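Local atomic coordinates of Thiol:disulfide interchange protein DsbA (Pseudomonas aeruginosa, PDB entry 4ZL8), a protein that probably introduces disulfide bonds into other periplasmic proteins by passing on its own redox-active disulfide, using a thioredoxin fold. Residues K10-L15 against G160-D165; V29-W34 against P154-N159; G36-Y41 against A97-H102. The protein carries 1 engineered substitution. One frame throughout, in Å; residues are numbered along the deposited sequence.

Contact 1 of 3, residues K10-L15 against G160-D165; sequences KEYVEL and GKYRFD
Val13 and Arg163 form an antiparallel hydrogen-bonded pair, Val13 N giving to Arg163 O at 3.0 Å and Arg163 N to Val13 O at 2.9 Å, and the ladder runs on through a third bond, Leu15 N to Lys161 O. The side chains of this pair lie side by side. Methyl CG2 of Val13 sits over one face of the guanidinium, near its rim, 3.6 Å from Arg163 NH1; after an extended start, a bend at chi3 (66°) brings the flat group to the valine methyl. Leu15 crosses the same arginine at about a right angle, with CD2 3.7 Å from Arg163 NH2. NH2 is hydrogen-bonded to Tyr148 O and NH1 to a glycerol, probably from the crystallisation liquor. Glu14 and Tyr162 share the other face, and Tyr12 lies beside Tyr162. The two tyrosine ring planes are 84° apart, CE1 of Tyr12 being 3.8 Å from Tyr162 CD1, and Glu14 OE2 reaches the edge of the Tyr162 ring at CE1. Tyrosine suits position 162: Tyr162 packs on Leu182 while its OH is hydrogen-bonded to Glu186, both on helix 172-188. Phe164 CB touches Tyr12 CB, and its ring goes on to the same helix. Lys161 and Tyr162 together face Val158, a classic beta bulge. The whole is an edge-strand pairing: the short strand 13-14 borders the central sheet of the thioredoxin fold.

Contact 2 of 3, residues V29-W34 against P154-N159; sequences VVELFW and PTMVVN
The central antiparallel pair of the thioredoxin fold is made here, where residues 29-33 of strand 27-33 meet strand 155-158 just after the cis-proline, Pro154. Four backbone bonds join them: Val30 and Val157 exchange two, with Val30 N to Val157 O at 2.8 Å and nearly straight (172°), and Leu32 and Thr155 exchange two more, of which Thr155 N to Leu32 O is the longest at 3.2 Å. On the face of Val29, Glu31 and Met156, the methionine packs on both of the other two. Folded at chi2 and chi3, its chain curls back across the neighbouring strand, so that Met156 CE lies 3.6 Å from Val29 CG1 and Met156 SD 3.8 Å from Glu31 CG. A flexible, unbranched thioether fits such a curl. On the other face Leu32 CD1 meets Val157 CG2 at 3.9 Å; beta-branched valines suit the extended backbone there. Glu31, with CG anti to its backbone N (chi1 -176°), runs its carboxylate alongside Pro154, OE2 standing 3.7 Å from Pro154 CB. The proline ring itself reaches Cys37 and Cys40. OE1 of Glu31 has a salt bridge to Arg62 on strand 58-64, which gives the buried carboxylate a charged partner in an otherwise largely apolar layer and probably compensates its charge.

Contact 3 of 3, residues G36-Y41 against A97-H102; sequences GCPHCY and AIHKEH
His99 and Tyr41 bury the most surface in this contact, laying their rings against each other in an offset stack with centroids 4.5 Å apart and planes only 6° from parallel. The two side chains slide past one another in opposite directions, so that each CB comes to rest over the centre of the other ring: Tyr41 CB lies 3.7 Å from the centroid of the His99 ring, and His99 CB covers the tyrosine in the same way. Both are CH-pi contacts. Tyr41 swings its ring away from its own backbone N (chi1 179°), off helix 38-52 and toward the end of helix 87-99. Ile98 CG2 lies over the rim of the opposite face of the imidazole. CE1 of His99 is 3.4 Å from Gly36 O, in the backbone leading to helix 38-52. NE2 is hydrogen-bonded to Tyr35 O, which holds the ring in its rotation; histidine suits a place that needs both a flat face and a polar edge. Gly36 CA lies 4.0 Å from Ile98 CG2. Lys100 crosses Tyr41 at about a right angle: its CE lies 3.2 Å from Tyr41 OH, and NZ stands at the ring edge. That hydroxyl is hydrogen-bonded to Glu96. Segment 36-41 carries the thioredoxin-type CxxC motif, Cys37 and Cys40 joined as the redox-active disulfide, and the stack joins the active-site helix to helix 87-99 of the helical domain inserted in the thioredoxin fold.

Contacts 1 and 2 belong to one sheet: strands 162-165 and 155-158 are neighbours in it, and Phe164 O probably accepts a hydrogen bond from Met156 N (2.8 Å). The centres of contacts 1 and 2 are 10 Å apart. Contact 2 then leads to the redox centre. Strand 27-33 runs on toward helix 38-52, and Pro154 packs on the disulfide, its CD 3.7 Å from Cys40 SG and 4.0 Å from Cys37 SG, although the centres of contacts 2 and 3 are 18 Å apart. Contact 1 lies farther off, its nearest atoms about 9 Å from contact 3. Along the chain the three are nested, contact 3 inside contact 2 inside contact 1.

Contact 1 of 3, residues K10-L15 against G160-D165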
loop_
_atom_site.group_PDB
_atom_site.type_symbol
_atom_site.label_atom_id
_atom_site.label_comp_id
_atom_site.label_asym_id
_atom_site.label_seq_id
_atom_site.Cartn_x
_atom_site.Cartn_y
_atom_site.Cartn_z
ATOM N N LYS A 10 20.792 -8.404 -3.483
ATOM C CA LYS A 10 21.201 -7.807 -2.222
ATOM C C LYS A 10 20.126 -6.836 -1.718
ATOM O O LYS A 10 19.251 -7.211 -0.938
ATOM C CB LYS A 10 22.557 -7.112 -2.409
ATOM C CG LYS A 10 23.174 -6.568 -1.143
ATOM C CD LYS A 10 24.609 -6.155 -1.410
ATOM C CE LYS A 10 25.232 -5.432 -0.237
ATOM N NZ LYS A 10 26.653 -5.109 -0.517
ATOM N N GLU A 11 20.138 -5.594 -2.191
ATOM C CA GLU A 11 19.197 -4.614 -1.679
ATOM C C GLU A 11 17.779 -4.823 -2.232
ATOM O O GLU A 11 16.812 -4.401 -1.641
ATOM C CB GLU A 11 19.679 -3.191 -1.989
ATOM C CG GLU A 11 21.022 -2.815 -1.383
ATOM C CD GLU A 11 22.180 -3.106 -2.307
ATOM O OE1 GLU A 11 22.016 -3.823 -3.313
ATOM O OE2 GLU A 11 23.290 -2.584 -2.054
ATOM N N TYR A 12 17.682 -5.460 -3.393
ATOM C CA TYR A 12 16.405 -5.809 -4.011
ATOM C C TYR A 12 16.555 -7.142 -4.722
ATOM O O TYR A 12 17.672 -7.570 -4.996
ATOM C CB TYR A 12 15.956 -4.741 -5.029
ATOM C CG TYR A 12 16.809 -4.653 -6.276
ATOM C CD1 TYR A 12 16.416 -5.257 -7.468
ATOM C CD2 TYR A 12 17.996 -3.939 -6.270
ATOM C CE1 TYR A 12 17.204 -5.171 -8.594
ATOM C CE2 TYR A 12 18.795 -3.848 -7.392
ATOM C CZ TYR A 12 18.390 -4.455 -8.559
ATOM O OH TYR A 12 19.177 -4.370 -9.688
ATOM N N VAL A 13 15.414 -7.757 -5.045
ATOM C CA VAL A 13 15.438 -8.930 -5.908
ATOM C C VAL A 13 14.537 -8.678 -7.107
ATOM O O VAL A 13 13.565 -7.941 -7.016
ATOM C CB VAL A 13 14.992 -10.217 -5.168
ATOM C CG1 VAL A 13 15.898 -10.510 -4.010
ATOM C CG2 VAL A 13 13.522 -10.126 -4.723
ATOM N N GLU A 14 14.881 -9.310 -8.219
ATOM C CA GLU A 14 14.018 -9.300 -9.393
ATOM C C GLU A 14 13.108 -10.530 -9.366
ATOM O O GLU A 14 13.565 -11.663 -9.176
ATOM C CB GLU A 14 14.845 -9.283 -10.673
ATOM C CG GLU A 14 13.979 -9.051 -11.890
ATOM C CD GLU A 14 14.766 -8.682 -13.125
ATOM O OE1 GLU A 14 14.259 -8.969 -14.230
ATOM O OE2 GLU A 14 15.873 -8.102 -12.990
ATOM N N LEU A 15 11.811 -10.304 -9.523
ATOM C CA LEU A 15 10.869 -11.407 -9.586
ATOM C C LEU A 15 11.057 -12.158 -10.905
ATOM O O LEU A 15 10.997 -11.542 -11.976
ATOM C CB LEU A 15 9.442 -10.859 -9.472
ATOM C CG LEU A 15 9.115 -10.094 -8.190
ATOM C CD1 LEU A 15 7.701 -9.576 -8.216
ATOM C CD2 LEU A 15 9.310 -10.988 -6.975
ATOM N N GLY A 160 6.136 -4.116 -10.875
ATOM C CA GLY A 160 5.779 -5.527 -10.883
ATOM C C GLY A 160 6.982 -6.455 -10.964
ATOM O O GLY A 160 6.834 -7.644 -11.201
ATOM N N LYS A 161 8.174 -5.893 -10.763
ATOM C CA LYS A 161 9.418 -6.574 -11.116
ATOM C C LYS A 161 10.441 -6.659 -9.987
ATOM O O LYS A 161 11.246 -7.588 -9.988
ATOM C CB LYS A 161 10.093 -5.846 -12.306
ATOM C CG LYS A 161 9.431 -6.086 -13.644
ATOM C CD LYS A 161 10.116 -5.271 -14.737
ATOM C CE LYS A 161 9.228 -5.148 -15.961
ATOM N NZ LYS A 161 9.728 -4.165 -16.956
ATOM N N TYR A 162 10.504 -5.657 -9.113
ATOM C CA TYR A 162 11.599 -5.565 -8.143
ATOM C C TYR A 162 11.017 -5.456 -6.749
ATOM O O TYR A 162 10.197 -4.567 -6.485
ATOM C CB TYR A 162 12.479 -4.336 -8.409
ATOM C CG TYR A 162 12.912 -4.179 -9.833
ATOM C CD1 TYR A 162 13.866 -5.010 -10.389
ATOM C CD2 TYR A 162 12.354 -3.190 -10.629
ATOM C CE1 TYR A 162 14.265 -4.854 -11.714
ATOM C CE2 TYR A 162 12.733 -3.035 -11.934
ATOM C CZ TYR A 162 13.685 -3.869 -12.464
ATOM O OH TYR A 162 14.090 -3.722 -13.759
ATOM N N ARG A 163 11.448 -6.338 -5.844
ATOM C CA ARG A 163 10.927 -6.340 -4.472
ATOM C C ARG A 163 12.031 -5.987 -3.502
ATOM O O ARG A 163 13.148 -6.484 -3.625
ATOM C CB ARG A 163 10.329 -7.705 -4.133
ATOM C CG ARG A 163 9.583 -7.753 -2.815
ATOM C CD ARG A 163 9.163 -9.173 -2.436
ATOM N NE ARG A 163 10.306 -10.021 -2.170
ATOM C CZ ARG A 163 10.453 -11.269 -2.598
ATOM N NH1 ARG A 163 11.536 -11.931 -2.268
ATOM N NH2 ARG A 163 9.537 -11.859 -3.373
ATOM N N PHE A 164 11.711 -5.141 -2.531
ATOM C CA PHE A 164 12.699 -4.718 -1.535
ATOM C C PHE A 164 11.990 -4.205 -0.297
ATOM O O PHE A 164 10.804 -3.904 -0.340
ATOM C CB PHE A 164 13.675 -3.676 -2.102
ATOM C CG PHE A 164 13.029 -2.481 -2.749
ATOM C CD1 PHE A 164 12.519 -2.573 -4.037
ATOM C CD2 PHE A 164 12.967 -1.239 -2.091
ATOM C CE1 PHE A 164 11.946 -1.475 -4.658
ATOM C CE2 PHE A 164 12.407 -0.134 -2.726
ATOM C CZ PHE A 164 11.888 -0.263 -4.003
ATOM N N ASP A 165 12.702 -4.141 0.822
ATOM C CA ASP A 165 12.087 -3.603 2.025
ATOM C C ASP A 165 13.084 -2.724 2.757
ATOM O O ASP A 165 14.190 -2.491 2.250
ATOM C CB ASP A 165 11.470 -4.712 2.898
ATOM C CG ASP A 165 12.464 -5.748 3.358
ATOM O OD1 ASP A 165 13.623 -5.414 3.636
ATOM O OD2 ASP A 165 12.054 -6.923 3.547
#

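Contact 2 of 3, residues V29-W34 against P154-N159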
loop_
_atom_site.group_PDB
_atom_site.type_symbol
_atom_site.label_atom_id
_atom_site.label_comp_id
_atom_site.label_asym_id
_atom_site.label_seq_id
_atom_site.Cartn_x
_atom_site.Cartn_y
_atom_site.Cartn_z
ATOM N N VAL A 29 4.752 1.923 -8.477
ATOM C CA VAL A 29 5.418 1.761 -7.188
ATOM C C VAL A 29 4.362 1.342 -6.185
ATOM O O VAL A 29 3.418 2.091 -5.944
ATOM C CB VAL A 29 6.067 3.057 -6.705
ATOM C CG1 VAL A 29 6.722 2.845 -5.347
ATOM C CG2 VAL A 29 7.088 3.566 -7.728
ATOM N N VAL A 30 4.493 0.136 -5.642
ATOM C CA VAL A 30 3.552 -0.383 -4.651
ATOM C C VAL A 30 4.205 -0.446 -3.280
ATOM O O VAL A 30 5.306 -0.976 -3.146
ATOM C CB VAL A 30 3.125 -1.810 -5.034
ATOM C CG1 VAL A 30 2.200 -2.390 -3.960
ATOM C CG2 VAL A 30 2.436 -1.840 -6.388
ATOM N N GLU A 31 3.531 0.131 -2.285
ATOM C CA GLU A 31 3.884 -0.141 -0.896
ATOM C C GLU A 31 2.848 -1.105 -0.344
ATOM O O GLU A 31 1.673 -0.748 -0.222
ATOM C CB GLU A 31 3.906 1.128 -0.037
ATOM C CG GLU A 31 4.382 0.809 1.375
ATOM C CD GLU A 31 3.976 1.788 2.447
ATOM O OE1 GLU A 31 3.144 2.677 2.243
ATOM O OE2 GLU A 31 4.484 1.608 3.589
ATOM N N LEU A 32 3.265 -2.332 -0.048
ATOM C CA LEU A 32 2.392 -3.259 0.688
ATOM C C LEU A 32 2.486 -2.911 2.167
ATOM O O LEU A 32 3.593 -2.721 2.698
ATOM C CB LEU A 32 2.764 -4.718 0.435
ATOM C CG LEU A 32 2.488 -5.204 -1.005
ATOM C CD1 LEU A 32 3.762 -5.149 -1.783
ATOM C CD2 LEU A 32 1.914 -6.620 -1.020
ATOM N N PHE A 33 1.326 -2.797 2.806
ATOM C CA PHE A 33 1.293 -2.271 4.169
ATOM C C PHE A 33 0.103 -2.873 4.913
ATOM O O PHE A 33 -0.754 -3.522 4.339
ATOM C CB PHE A 33 1.184 -0.734 4.149
ATOM C CG PHE A 33 -0.210 -0.251 3.985
ATOM C CD1 PHE A 33 -0.891 -0.446 2.792
ATOM C CD2 PHE A 33 -0.863 0.393 5.016
ATOM C CE1 PHE A 33 -2.189 -0.037 2.663
ATOM C CE2 PHE A 33 -2.169 0.797 4.878
ATOM C CZ PHE A 33 -2.815 0.602 3.700
ATOM N N TRP A 34 0.062 -2.622 6.212
ATOM C CA TRP A 34 -1.116 -2.836 7.031
ATOM C C TRP A 34 -1.224 -1.602 7.922
ATOM O O TRP A 34 -0.243 -1.165 8.514
ATOM C CB TRP A 34 -0.970 -4.140 7.847
ATOM C CG TRP A 34 -1.905 -4.317 8.998
ATOM C CD1 TRP A 34 -3.243 -4.043 9.035
ATOM C CD2 TRP A 34 -1.551 -4.792 10.308
ATOM N NE1 TRP A 34 -3.740 -4.323 10.286
ATOM C CE2 TRP A 34 -2.723 -4.778 11.084
ATOM C CE3 TRP A 34 -0.363 -5.237 10.890
ATOM C CZ2 TRP A 34 -2.744 -5.181 12.410
ATOM C CZ3 TRP A 34 -0.382 -5.632 12.227
ATOM C CH2 TRP A 34 -1.565 -5.602 12.964
ATOM N N PRO A 154 6.434 -3.239 6.062
ATOM C CA PRO A 154 6.219 -2.686 4.716
ATOM C C PRO A 154 7.189 -3.290 3.709
ATOM O O PRO A 154 8.352 -3.526 4.022
ATOM C CB PRO A 154 6.464 -1.195 4.918
ATOM C CG PRO A 154 7.411 -1.121 6.090
ATOM C CD PRO A 154 7.086 -2.282 6.976
ATOM N N THR A 155 6.694 -3.515 2.489
ATOM C CA THR A 155 7.508 -4.017 1.384
ATOM C C THR A 155 7.149 -3.234 0.147
ATOM O O THR A 155 5.984 -2.915 -0.092
ATOM C CB THR A 155 7.257 -5.504 1.139
ATOM O OG1 THR A 155 7.675 -6.250 2.287
ATOM C CG2 THR A 155 8.017 -6.031 -0.080
ATOM N N MET A 156 8.176 -2.902 -0.620
ATOM C CA MET A 156 8.007 -2.153 -1.858
ATOM C C MET A 156 8.152 -3.088 -3.055
ATOM O O MET A 156 8.975 -4.009 -3.050
ATOM C CB MET A 156 9.106 -1.103 -1.986
ATOM C CG MET A 156 9.228 -0.146 -0.824
ATOM S SD MET A 156 7.728 0.804 -0.500
ATOM C CE MET A 156 7.469 1.630 -2.038
ATOM N N VAL A 157 7.347 -2.827 -4.087
ATOM C CA VAL A 157 7.516 -3.481 -5.382
ATOM C C VAL A 157 7.457 -2.422 -6.469
ATOM O O VAL A 157 6.500 -1.649 -6.550
ATOM C CB VAL A 157 6.463 -4.596 -5.671
ATOM C CG1 VAL A 157 6.734 -5.237 -7.026
ATOM C CG2 VAL A 157 6.459 -5.642 -4.568
ATOM N N VAL A 158 8.504 -2.380 -7.288
ATOM C CA VAL A 158 8.559 -1.456 -8.413
ATOM C C VAL A 158 8.312 -2.166 -9.729
ATOM O O VAL A 158 8.965 -3.185 -10.046
ATOM C CB VAL A 158 9.889 -0.684 -8.445
ATOM C CG1 VAL A 158 10.052 0.113 -9.720
ATOM C CG2 VAL A 158 9.954 0.262 -7.256
ATOM N N ASN A 159 7.346 -1.608 -10.461
ATOM C CA ASN A 159 6.924 -2.030 -11.795
ATOM C C ASN A 159 6.651 -3.522 -11.944
ATOM O O ASN A 159 6.853 -4.112 -13.000
ATOM C CB ASN A 159 7.899 -1.551 -12.876
ATOM C CG ASN A 159 7.189 -0.962 -14.058
ATOM O OD1 ASN A 159 6.046 -0.518 -13.949
ATOM N ND2 ASN A 159 7.856 -0.974 -15.208
#

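Contact 3 of 3, residues G36-Y41 against A97-H102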
loop_
_atom_site.group_PDB
_atom_site.type_symbol
_atom_site.label_atom_id
_atom_site.label_comp_id
_atom_site.label_asym_id
_atom_site.label_seq_id
_atom_site.Cartn_x
_atom_site.Cartn_y
_atom_site.Cartn_z
ATOM N N GLY A 36 -2.209 -1.347 10.867
ATOM C CA GLY A 36 -1.833 -1.640 12.236
ATOM C C GLY A 36 -0.355 -1.951 12.451
ATOM O O GLY A 36 0.054 -2.203 13.572
ATOM N N CYS A 37 0.423 -1.929 11.372
ATOM C CA CYS A 37 1.824 -2.305 11.383
ATOM C C CYS A 37 2.663 -1.136 11.900
ATOM O O CYS A 37 2.696 -0.081 11.287
ATOM C CB CYS A 37 2.199 -2.739 9.955
ATOM S SG CYS A 37 3.895 -2.537 9.398
ATOM N N PRO A 38 3.338 -1.314 13.054
ATOM C CA PRO A 38 4.065 -0.153 13.592
ATOM C C PRO A 38 5.234 0.332 12.710
ATOM O O PRO A 38 5.482 1.537 12.685
ATOM C CB PRO A 38 4.567 -0.629 14.958
ATOM C CG PRO A 38 3.997 -1.918 15.192
ATOM C CD PRO A 38 3.302 -2.439 13.992
ATOM N N HIS A 39 5.940 -0.575 12.024
ATOM C CA HIS A 39 6.995 -0.112 11.127
ATOM C C HIS A 39 6.393 0.685 9.974
ATOM O O HIS A 39 7.024 1.620 9.466
ATOM C CB HIS A 39 7.808 -1.262 10.551
ATOM C CG HIS A 39 8.652 -1.989 11.548
ATOM N ND1 HIS A 39 9.703 -2.802 11.170
ATOM C CD2 HIS A 39 8.591 -2.063 12.898
ATOM C CE1 HIS A 39 10.262 -3.329 12.241
ATOM N NE2 HIS A 39 9.608 -2.898 13.308
ATOM N N CYS A 40 5.195 0.303 9.540
ATOM C CA CYS A 40 4.512 1.004 8.465
ATOM C C CYS A 40 4.180 2.419 8.924
ATOM O O CYS A 40 4.438 3.405 8.216
ATOM C CB CYS A 40 3.241 0.257 8.080
ATOM S SG CYS A 40 3.524 -1.500 7.549
ATOM N N TYR A 41 3.632 2.540 10.129
ATOM C CA TYR A 41 3.361 3.848 10.719
ATOM C C TYR A 41 4.632 4.692 10.771
ATOM O O TYR A 41 4.624 5.862 10.380
ATOM C CB TYR A 41 2.742 3.674 12.118
ATOM C CG TYR A 41 2.432 4.956 12.858
ATOM C CD1 TYR A 41 1.509 5.852 12.383
ATOM C CD2 TYR A 41 3.043 5.238 14.059
ATOM C CE1 TYR A 41 1.218 7.014 13.060
ATOM C CE2 TYR A 41 2.764 6.396 14.749
ATOM C CZ TYR A 41 1.842 7.272 14.246
ATOM O OH TYR A 41 1.558 8.443 14.913
ATOM N N ALA A 97 -5.363 7.177 14.512
ATOM C CA ALA A 97 -6.378 6.558 15.382
ATOM C C ALA A 97 -5.859 5.236 15.964
ATOM O O ALA A 97 -6.001 4.955 17.147
ATOM C CB ALA A 97 -7.653 6.317 14.612
ATOM N N ILE A 98 -5.252 4.442 15.103
ATOM C CA ILE A 98 -4.801 3.109 15.490
ATOM C C ILE A 98 -3.569 3.168 16.373
ATOM O O ILE A 98 -3.494 2.467 17.365
ATOM C CB ILE A 98 -4.554 2.268 14.246
ATOM C CG1 ILE A 98 -5.891 1.923 13.593
ATOM C CG2 ILE A 98 -3.774 0.989 14.574
ATOM C CD1 ILE A 98 -5.800 1.342 12.181
ATOM N N HIS A 99 -2.624 4.048 16.067
ATOM C CA HIS A 99 -1.341 4.038 16.754
ATOM C C HIS A 99 -1.212 5.042 17.875
ATOM O O HIS A 99 -0.419 4.853 18.759
ATOM C CB HIS A 99 -0.187 4.223 15.764
ATOM C CG HIS A 99 -0.069 3.090 14.812
ATOM N ND1 HIS A 99 0.671 1.957 15.094
ATOM C CD2 HIS A 99 -0.645 2.877 13.612
ATOM C CE1 HIS A 99 0.556 1.107 14.093
ATOM N NE2 HIS A 99 -0.237 1.635 13.180
ATOM N N LYS A 100 -1.976 6.118 17.837
ATOM C CA LYS A 100 -1.892 7.100 18.909
ATOM C C LYS A 100 -3.141 7.099 19.784
ATOM O O LYS A 100 -3.034 7.284 21.002
ATOM C CB LYS A 100 -1.643 8.497 18.330
ATOM C CG LYS A 100 -0.259 8.665 17.711
ATOM C CD LYS A 100 0.858 8.206 18.641
ATOM C CE LYS A 100 2.234 8.453 18.029
ATOM N NZ LYS A 100 3.193 7.356 18.331
ATOM N N GLU A 101 -4.311 6.895 19.187
ATOM C CA GLU A 101 -5.567 7.026 19.929
ATOM C C GLU A 101 -6.106 5.691 20.451
ATOM O O GLU A 101 -7.182 5.644 21.032
ATOM C CB GLU A 101 -6.628 7.698 19.069
ATOM C CG GLU A 101 -6.230 9.056 18.492
ATOM C CD GLU A 101 -7.207 9.517 17.409
ATOM O OE1 GLU A 101 -8.368 9.055 17.413
ATOM O OE2 GLU A 101 -6.811 10.325 16.547
ATOM N N HIS A 102 -5.369 4.611 20.214
ATOM C CA HIS A 102 -5.735 3.299 20.740
ATOM C C HIS A 102 -7.044 2.742 20.173
ATOM O O HIS A 102 -7.653 1.851 20.774
ATOM C CB HIS A 102 -5.810 3.350 22.274
ATOM C CG HIS A 102 -4.531 3.779 22.931
ATOM N ND1 HIS A 102 -3.313 3.205 22.630
ATOM C CD2 HIS A 102 -4.281 4.722 23.870
ATOM C CE1 HIS A 102 -2.369 3.778 23.355
ATOM N NE2 HIS A 102 -2.929 4.700 24.118
#